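Local coordinates for protein benzoylformate Decarboxylase (Polynucleobacter necessarius, PDB 4K9Q) that probably decarboxylates benzoylformate to benzaldehyde and carbon dioxide, using thiamine diphosphate and a magnesium ion as cofactors, at residues C81-T84 with A85-K89; R141-A144 with T145-Q149; K186-E189 with F190-I194. All coordinates share one frame; numbering follows the deposited sequence.

Contact 1: C81-T84 with A85-K89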
loop_
_atom_site.group_PDB
_atom_site.type_symbol
_atom_site.label_atom_id
_atom_site.label_comp_id
_atom_site.label_asym_id
_atom_site.label_seq_id
_atom_site.Cartn_x
_atom_site.Cartn_y
_atom_site.Cartn_z
ATOM N N CYS A 81 -8.274 12.400 12.762
ATOM C CA CYS A 81 -9.053 13.484 12.193
ATOM C C CYS A 81 -8.995 13.509 10.659
ATOM O O CYS A 81 -9.916 13.989 10.020
ATOM C CB CYS A 81 -8.673 14.822 12.825
ATOM S SG CYS A 81 -9.412 14.960 14.478
ATOM N N LEU A 82 -7.938 12.965 10.071
ATOM C CA LEU A 82 -7.878 12.885 8.617
ATOM C C LEU A 82 -8.901 11.855 8.104
ATOM O O LEU A 82 -9.615 12.109 7.145
ATOM C CB LEU A 82 -6.460 12.552 8.156
ATOM C CG LEU A 82 -6.281 12.454 6.639
ATOM C CD1 LEU A 82 -6.819 13.697 5.953
ATOM C CD2 LEU A 82 -4.800 12.264 6.318
ATOM N N LEU A 83 -8.982 10.699 8.765
ATOM C CA LEU A 83 -10.036 9.734 8.469
ATOM C C LEU A 83 -11.383 10.457 8.488
ATOM O O LEU A 83 -12.204 10.310 7.583
ATOM C CB LEU A 83 -10.004 8.590 9.497
ATOM C CG LEU A 83 -10.983 7.413 9.420
ATOM C CD1 LEU A 83 -10.482 6.248 10.268
ATOM C CD2 LEU A 83 -12.376 7.821 9.884
ATOM N N THR A 84 -11.607 11.274 9.511
ATOM C CA THR A 84 -12.885 11.958 9.636
ATOM C C THR A 84 -13.105 12.984 8.512
ATOM O O THR A 84 -14.200 13.073 7.949
ATOM C CB THR A 84 -13.017 12.593 11.020
ATOM O OG1 THR A 84 -12.968 11.551 12.009
ATOM C CG2 THR A 84 -14.324 13.381 11.140
ATOM N N ALA A 85 -12.064 13.739 8.166
ATOM C CA ALA A 85 -12.171 14.678 7.038
ATOM C C ALA A 85 -12.537 13.942 5.743
ATOM O O ALA A 85 -13.333 14.425 4.937
ATOM C CB ALA A 85 -10.872 15.448 6.859
ATOM N N TYR A 86 -11.950 12.766 5.543
ATOM C CA TYR A 86 -12.241 11.958 4.368
ATOM C C TYR A 86 -13.720 11.562 4.349
ATOM O O TYR A 86 -14.390 11.699 3.327
ATOM C CB TYR A 86 -11.352 10.706 4.362
ATOM C CG TYR A 86 -11.460 9.870 3.118
ATOM C CD1 TYR A 86 -12.402 8.845 3.031
ATOM C CD2 TYR A 86 -10.609 10.093 2.028
ATOM C CE1 TYR A 86 -12.499 8.055 1.882
ATOM C CE2 TYR A 86 -10.705 9.314 0.878
ATOM C CZ TYR A 86 -11.645 8.302 0.817
ATOM O OH TYR A 86 -11.737 7.528 -0.315
ATOM N N GLN A 87 -14.240 11.080 5.475
ATOM C CA GLN A 87 -15.637 10.647 5.512
ATOM C C GLN A 87 -16.623 11.827 5.483
ATOM O O GLN A 87 -17.749 11.684 5.016
ATOM C CB GLN A 87 -15.884 9.684 6.691
ATOM C CG GLN A 87 -15.050 8.401 6.539
ATOM C CD GLN A 87 -15.472 7.271 7.447
ATOM O OE1 GLN A 87 -15.904 7.495 8.575
ATOM N NE2 GLN A 87 -15.340 6.034 6.957
ATOM N N ASN A 88 -16.172 12.992 5.949
ATOM C CA ASN A 88 -16.934 14.250 5.852
ATOM C C ASN A 88 -16.956 14.775 4.408
ATOM O O ASN A 88 -17.732 15.685 4.083
ATOM C CB ASN A 88 -16.285 15.341 6.715
ATOM C CG ASN A 88 -16.590 15.205 8.202
ATOM O OD1 ASN A 88 -17.494 14.469 8.618
ATOM N ND2 ASN A 88 -15.833 15.940 9.017
ATOM N N LYS A 89 -16.076 14.226 3.570
ATOM C CA LYS A 89 -15.877 14.699 2.191
ATOM C C LYS A 89 -15.407 16.153 2.114
ATOM O O LYS A 89 -15.861 16.935 1.273
ATOM C CB LYS A 89 -17.128 14.457 1.343
ATOM C CG LYS A 89 -17.339 12.967 1.060
ATOM C CD LYS A 89 -18.479 12.691 0.093
ATOM C CE LYS A 89 -19.843 12.883 0.742
ATOM N NZ LYS A 89 -20.868 12.085 -0.011
#

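Contact 2: R141-A144 with T145-Q149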
loop_
_atom_site.group_PDB
_atom_site.type_symbol
_atom_site.label_atom_id
_atom_site.label_comp_id
_atom_site.label_asym_id
_atom_site.label_seq_id
_atom_site.Cartn_x
_atom_site.Cartn_y
_atom_site.Cartn_z
ATOM N N ARG A 141 -2.776 20.168 -8.855
ATOM C CA ARG A 141 -3.368 18.831 -8.942
ATOM C C ARG A 141 -4.027 18.459 -7.616
ATOM O O ARG A 141 -5.068 17.811 -7.594
ATOM C CB ARG A 141 -2.315 17.791 -9.337
ATOM C CG ARG A 141 -2.855 16.361 -9.448
ATOM C CD ARG A 141 -1.867 15.438 -10.162
ATOM N NE ARG A 141 -2.337 14.058 -10.084
ATOM C CZ ARG A 141 -1.610 12.983 -10.368
ATOM N NH1 ARG A 141 -0.354 13.094 -10.791
ATOM N NH2 ARG A 141 -2.158 11.780 -10.244
ATOM N N ALA A 142 -3.413 18.869 -6.507
ATOM C CA ALA A 142 -4.002 18.631 -5.183
ATOM C C ALA A 142 -5.378 19.306 -5.071
ATOM O O ALA A 142 -6.363 18.671 -4.678
ATOM C CB ALA A 142 -3.057 19.122 -4.071
ATOM N N TYR A 143 -5.443 20.582 -5.438
ATOM C CA TYR A 143 -6.696 21.326 -5.416
ATOM C C TYR A 143 -7.745 20.667 -6.316
ATOM O O TYR A 143 -8.889 20.469 -5.904
ATOM C CB TYR A 143 -6.454 22.776 -5.871
ATOM C CG TYR A 143 -7.699 23.641 -5.912
ATOM C CD1 TYR A 143 -8.616 23.536 -6.953
ATOM C CD2 TYR A 143 -7.942 24.591 -4.924
ATOM C CE1 TYR A 143 -9.747 24.326 -6.996
ATOM C CE2 TYR A 143 -9.074 25.384 -4.957
ATOM C CZ TYR A 143 -9.977 25.246 -5.998
ATOM O OH TYR A 143 -11.100 26.048 -6.029
ATOM N N ALA A 144 -7.342 20.340 -7.543
ATOM C CA ALA A 144 -8.245 19.733 -8.521
ATOM C C ALA A 144 -8.795 18.412 -8.014
ATOM O O ALA A 144 -9.992 18.144 -8.116
ATOM C CB ALA A 144 -7.536 19.527 -9.842
ATOM N N THR A 145 -7.918 17.585 -7.459
ATOM C CA THR A 145 -8.335 16.274 -6.966
ATOM C C THR A 145 -9.312 16.413 -5.802
ATOM O O THR A 145 -10.330 15.716 -5.730
ATOM C CB THR A 145 -7.131 15.441 -6.532
ATOM O OG1 THR A 145 -6.234 15.283 -7.645
ATOM C CG2 THR A 145 -7.583 14.073 -6.024
ATOM N N ALA A 146 -9.004 17.324 -4.889
ATOM C CA ALA A 146 -9.824 17.516 -3.698
ATOM C C ALA A 146 -11.211 18.069 -4.023
ATOM O O ALA A 146 -12.197 17.691 -3.388
ATOM C CB ALA A 146 -9.111 18.442 -2.705
ATOM N N MET A 147 -11.282 18.965 -5.008
ATOM C CA MET A 147 -12.500 19.726 -5.264
ATOM C C MET A 147 -13.512 19.060 -6.204
ATOM O O MET A 147 -14.683 19.458 -6.245
ATOM C CB MET A 147 -12.142 21.125 -5.761
ATOM C CG MET A 147 -11.607 22.008 -4.620
ATOM S SD MET A 147 -12.868 22.402 -3.399
ATOM C CE MET A 147 -13.717 23.750 -4.221
ATOM N N GLN A 148 -13.065 18.061 -6.962
ATOM C CA GLN A 148 -13.982 17.282 -7.786
ATOM C C GLN A 148 -14.774 16.292 -6.945
ATOM O O GLN A 148 -14.273 15.732 -5.968
ATOM C CB GLN A 148 -13.220 16.571 -8.908
ATOM C CG GLN A 148 -12.543 17.565 -9.826
ATOM C CD GLN A 148 -11.760 16.919 -10.946
ATOM O OE1 GLN A 148 -11.774 17.408 -12.077
ATOM N NE2 GLN A 148 -11.068 15.819 -10.648
ATOM N N GLN A 149 -16.031 16.107 -7.315
ATOM C CA GLN A 149 -16.935 15.252 -6.554
ATOM C C GLN A 149 -16.527 13.788 -6.721
ATOM O O GLN A 149 -16.118 13.382 -7.809
ATOM C CB GLN A 149 -18.348 15.472 -7.086
ATOM C CG GLN A 149 -19.447 15.208 -6.106
ATOM C CD GLN A 149 -20.730 15.890 -6.516
ATOM O OE1 GLN A 149 -21.317 15.556 -7.544
ATOM N NE2 GLN A 149 -21.168 16.866 -5.717
HETATM O O HOH W 1 -4.908 13.186 -9.027
#

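Contact 3: K186-E189 with F190-I194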
loop_
_atom_site.group_PDB
_atom_site.type_symbol
_atom_site.label_atom_id
_atom_site.label_comp_id
_atom_site.label_asym_id
_atom_site.label_seq_id
_atom_site.Cartn_x
_atom_site.Cartn_y
_atom_site.Cartn_z
ATOM N N LYS A 186 -31.563 7.437 -15.824
ATOM C CA LYS A 186 -31.792 6.947 -14.472
ATOM C C LYS A 186 -32.763 7.855 -13.722
ATOM O O LYS A 186 -33.580 7.379 -12.929
ATOM C CB LYS A 186 -30.456 6.800 -13.731
ATOM C CG LYS A 186 -29.655 5.583 -14.166
ATOM C CD LYS A 186 -30.278 4.327 -13.586
ATOM C CE LYS A 186 -29.604 3.062 -14.072
ATOM N NZ LYS A 186 -30.310 1.871 -13.520
ATOM N N VAL A 187 -32.689 9.162 -13.970
ATOM C CA VAL A 187 -33.662 10.073 -13.376
ATOM C C VAL A 187 -35.063 9.671 -13.834
ATOM O O VAL A 187 -35.998 9.618 -13.034
ATOM C CB VAL A 187 -33.422 11.541 -13.765
ATOM C CG1 VAL A 187 -34.488 12.433 -13.141
ATOM C CG2 VAL A 187 -32.035 11.999 -13.334
ATOM N N LYS A 188 -35.202 9.394 -15.128
ATOM C CA LYS A 188 -36.490 8.983 -15.685
ATOM C C LYS A 188 -36.980 7.686 -15.041
ATOM O O LYS A 188 -38.136 7.581 -14.628
ATOM C CB LYS A 188 -36.381 8.812 -17.202
ATOM C CG LYS A 188 -37.700 8.491 -17.878
ATOM C CD LYS A 188 -37.554 8.471 -19.401
ATOM C CE LYS A 188 -38.857 8.055 -20.083
ATOM N NZ LYS A 188 -38.737 7.996 -21.576
ATOM N N GLU A 189 -36.090 6.705 -14.954
ATOM C CA GLU A 189 -36.407 5.437 -14.309
ATOM C C GLU A 189 -36.843 5.643 -12.855
ATOM O O GLU A 189 -37.857 5.095 -12.409
ATOM C CB GLU A 189 -35.195 4.507 -14.372
ATOM C CG GLU A 189 -35.422 3.158 -13.698
ATOM C CD GLU A 189 -34.138 2.372 -13.509
ATOM O OE1 GLU A 189 -33.137 2.677 -14.203
ATOM O OE2 GLU A 189 -34.128 1.452 -12.659
ATOM N N PHE A 190 -36.079 6.439 -12.110
ATOM C CA PHE A 190 -36.407 6.672 -10.705
ATOM C C PHE A 190 -37.739 7.412 -10.559
ATOM O O PHE A 190 -38.552 7.084 -9.692
ATOM C CB PHE A 190 -35.289 7.447 -9.996
ATOM C CG PHE A 190 -34.101 6.602 -9.611
ATOM C CD1 PHE A 190 -33.776 5.456 -10.317
ATOM C CD2 PHE A 190 -33.305 6.967 -8.526
ATOM C CE1 PHE A 190 -32.683 4.684 -9.957
ATOM C CE2 PHE A 190 -32.214 6.197 -8.161
ATOM C CZ PHE A 190 -31.908 5.055 -8.865
ATOM N N ALA A 191 -37.963 8.408 -11.414
ATOM C CA ALA A 191 -39.210 9.171 -11.379
ATOM C C ALA A 191 -40.405 8.259 -11.649
ATOM O O ALA A 191 -41.441 8.368 -10.995
ATOM C CB ALA A 191 -39.164 10.308 -12.386
ATOM N N GLN A 192 -40.250 7.348 -12.602
ATOM C CA GLN A 192 -41.313 6.395 -12.910
ATOM C C GLN A 192 -41.648 5.530 -11.694
ATOM O O GLN A 192 -42.823 5.303 -11.386
ATOM C CB GLN A 192 -40.922 5.510 -14.092
ATOM C CG GLN A 192 -40.888 6.237 -15.428
ATOM C CD GLN A 192 -40.283 5.393 -16.544
ATOM O OE1 GLN A 192 -39.874 4.250 -16.330
ATOM N NE2 GLN A 192 -40.226 5.960 -17.744
ATOM N N ARG A 193 -40.617 5.038 -11.010
ATOM C CA ARG A 193 -40.827 4.228 -9.806
ATOM C C ARG A 193 -41.571 5.036 -8.760
ATOM O O ARG A 193 -42.522 4.555 -8.144
ATOM C CB ARG A 193 -39.492 3.735 -9.235
ATOM C CG ARG A 193 -38.758 2.757 -10.132
ATOM C CD ARG A 193 -39.167 1.328 -9.844
ATOM N NE ARG A 193 -38.767 0.905 -8.501
ATOM C CZ ARG A 193 -37.539 0.507 -8.179
ATOM N NH1 ARG A 193 -36.584 0.485 -9.103
ATOM N NH2 ARG A 193 -37.260 0.141 -6.933
ATOM N N ILE A 194 -41.139 6.276 -8.559
ATOM C CA ILE A 194 -41.742 7.122 -7.535
ATOM C C ILE A 194 -43.208 7.417 -7.856
ATOM O O ILE A 194 -44.079 7.311 -6.994
ATOM C CB ILE A 194 -40.961 8.437 -7.359
ATOM C CG1 ILE A 194 -39.573 8.140 -6.785
ATOM C CG2 ILE A 194 -41.723 9.389 -6.456
ATOM C CD1 ILE A 194 -38.629 9.328 -6.823
HETATM O O HOH W 2 -36.500 0.542 -12.030
HETATM O O HOH W 3 -38.901 2.852 -13.825
#

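Contact 1: C81-T84 with A85-K89
C81 O accepts the amide hydrogen of A85, and the same four-residue step repeats from Y86 to L82, Q87 to L83 and N88 to T84, making 81-84 and 85-88 successive turns near the C-terminal end of helix 79-88, with K89 just beyond. The spacing is even: A85 N stands 2.8 Å from C81 O, and Y86 N 2.9 Å from L82 O. A Schellman motif closes the helix: K89 turns to a positive phi of 61°, and its N reaches back to Y86 O at 3.0 Å. The side chains pair along the helix. L83 and Q87 run alongside each other; with L83 CG anti to the backbone N (chi1 -179°), the leucine leans along the helix until its CD2 lies 3.8 Å from Q87 OE1. T84 and N88 also point the same way, methyl CG2 against amide ND2 at 3.7 Å. The N88 carboxamide is tucked close to the carbonyl that its own backbone N bonds, N88 CG lying 3.2 Å from T84 O. It is gripped at both ends, ND2 giving to D55 OD2 and OD1 accepting from A396 N, which fixes the turn of this buried amide. T84 OG1 is hydrogen-bonded to G80 O and S397 OG, while L83 packs on G72 and Q87 on I113, both of the second subunit. The T84 side chain is about 8 Å from bound thiamine diphosphate and about 6 Å from G398, which binds it, which places the last turns of this helix, in the N-terminal TPP-binding domain, probably in a second shell around the cofactor.

Contact 2: R141-A144 with T145-Q149
T145 gives two hydrogen bonds to one acceptor, R141 O: its backbone N comes within 2.9 Å and its hydroxyl OG1 within 2.8 Å, from opposite faces of the carbonyl plane. The hydroxyl gets there because chi1 of -58° sets OG1 beside the backbone N and turns it back along the helix. A146 N to A142 O and M147 N to Y143 O continue the helical pattern, and the last link is longer, 3.3 Å from Q148 N to A144 O, as Q148 leaves helical backbone angles. A water ties the side chains of the same two residues together: it accepts from R141 NE, in the guanidinium plane at its edge, and donates to T145 OG1. The extended R141 chain runs alongside T145 and carries its charge onward to a salt bridge with E107 of the fourth subunit. Helix 135-147 is the crossover of a beta-alpha-beta unit between the parallel strands 126-127 and 154-159, and A142, T145 and A146 lie against V154 of the latter. The apolar contact is a Met-aromatic pair one turn apart. M147 CG sits over one face of the Y143 ring, 3.9 Å from its centroid and 16° off the normal, a CH-pi contact offset toward the rim. The bend at chi2 of M147 holds SD above the same face at a distance, 5.2 Å from the centroid, and that at chi3 turns CE to 3.9 Å from Y143 OH. An alanine in place of Y143 would probably leave M147 without its aromatic platform and its thioether free to turn. Beyond the helix end, the Q148 amide bonds T302 and P299 of the third subunit.

Contact 3: K186-E189 with F190-I194
The F190 ring turns one edge to the backbone, with E189 C near its plane, while K186 O approaches obliquely, 3.2 Å from F190 CD1. That carbonyl also accepts from F190 N at 2.8 Å, and chi1 of -79° sets CG beside the backbone N, which brings the ring close to K186 O. The guanidinium of R193 meets water 2 at its edge, in plane. This water accepts from R193 NH1 and donates to E189 OE2 at 2.6 Å; the two charged atoms themselves are 4.4 Å apart, beyond a salt bridge, so the water mediates between them. The other carboxylate oxygen, E189 OE1, receives K186 NZ at 3.0 Å in a salt bridge on its syn lone pair. E189 thus stands between two positive side chains of its own helix, an environment likely to favour its ionised form. K188 and Q192 meet on the exposed side, amide NE2 lying 3.4 Å from K188 CE, and water 3 donates to both Q192 OE1 and E189 O. R193 bends at chi2 and chi3; NH1 also forms a salt bridge with D309 and NH2 a hydrogen bond with T291. Helix 184-196 precedes strand 201-204 in the Rossmann-like central domain and packs on its parallel sheet: F190, R193 and I194 rest on L293 of strand 291-296, R193 and I194 on L266 of strand 266-270, while I194 also touches F220 and L224 of helix 214-224.

Overall arrangement
Contacts 1 and 2 lie close together, centres about 15 Å and nearest atoms about 6 Å apart, on two helices that both lead into strands of the N-terminal parallel sheet. Contact 3 belongs to the central domain, its centre about 32 Å from that of contact 1 and about 31 Å from that of contact 2. The two domains nevertheless meet through shared neighbours: D297 forms a salt bridge with K89 of contact 1 and touches Q149 of contact 2. Contact 1 lies nearest the bound cofactor, whereas contacts 2 and 3 are remote from the thiamine diphosphate and magnesium sites. All three reach other subunits of the four-chain assembly.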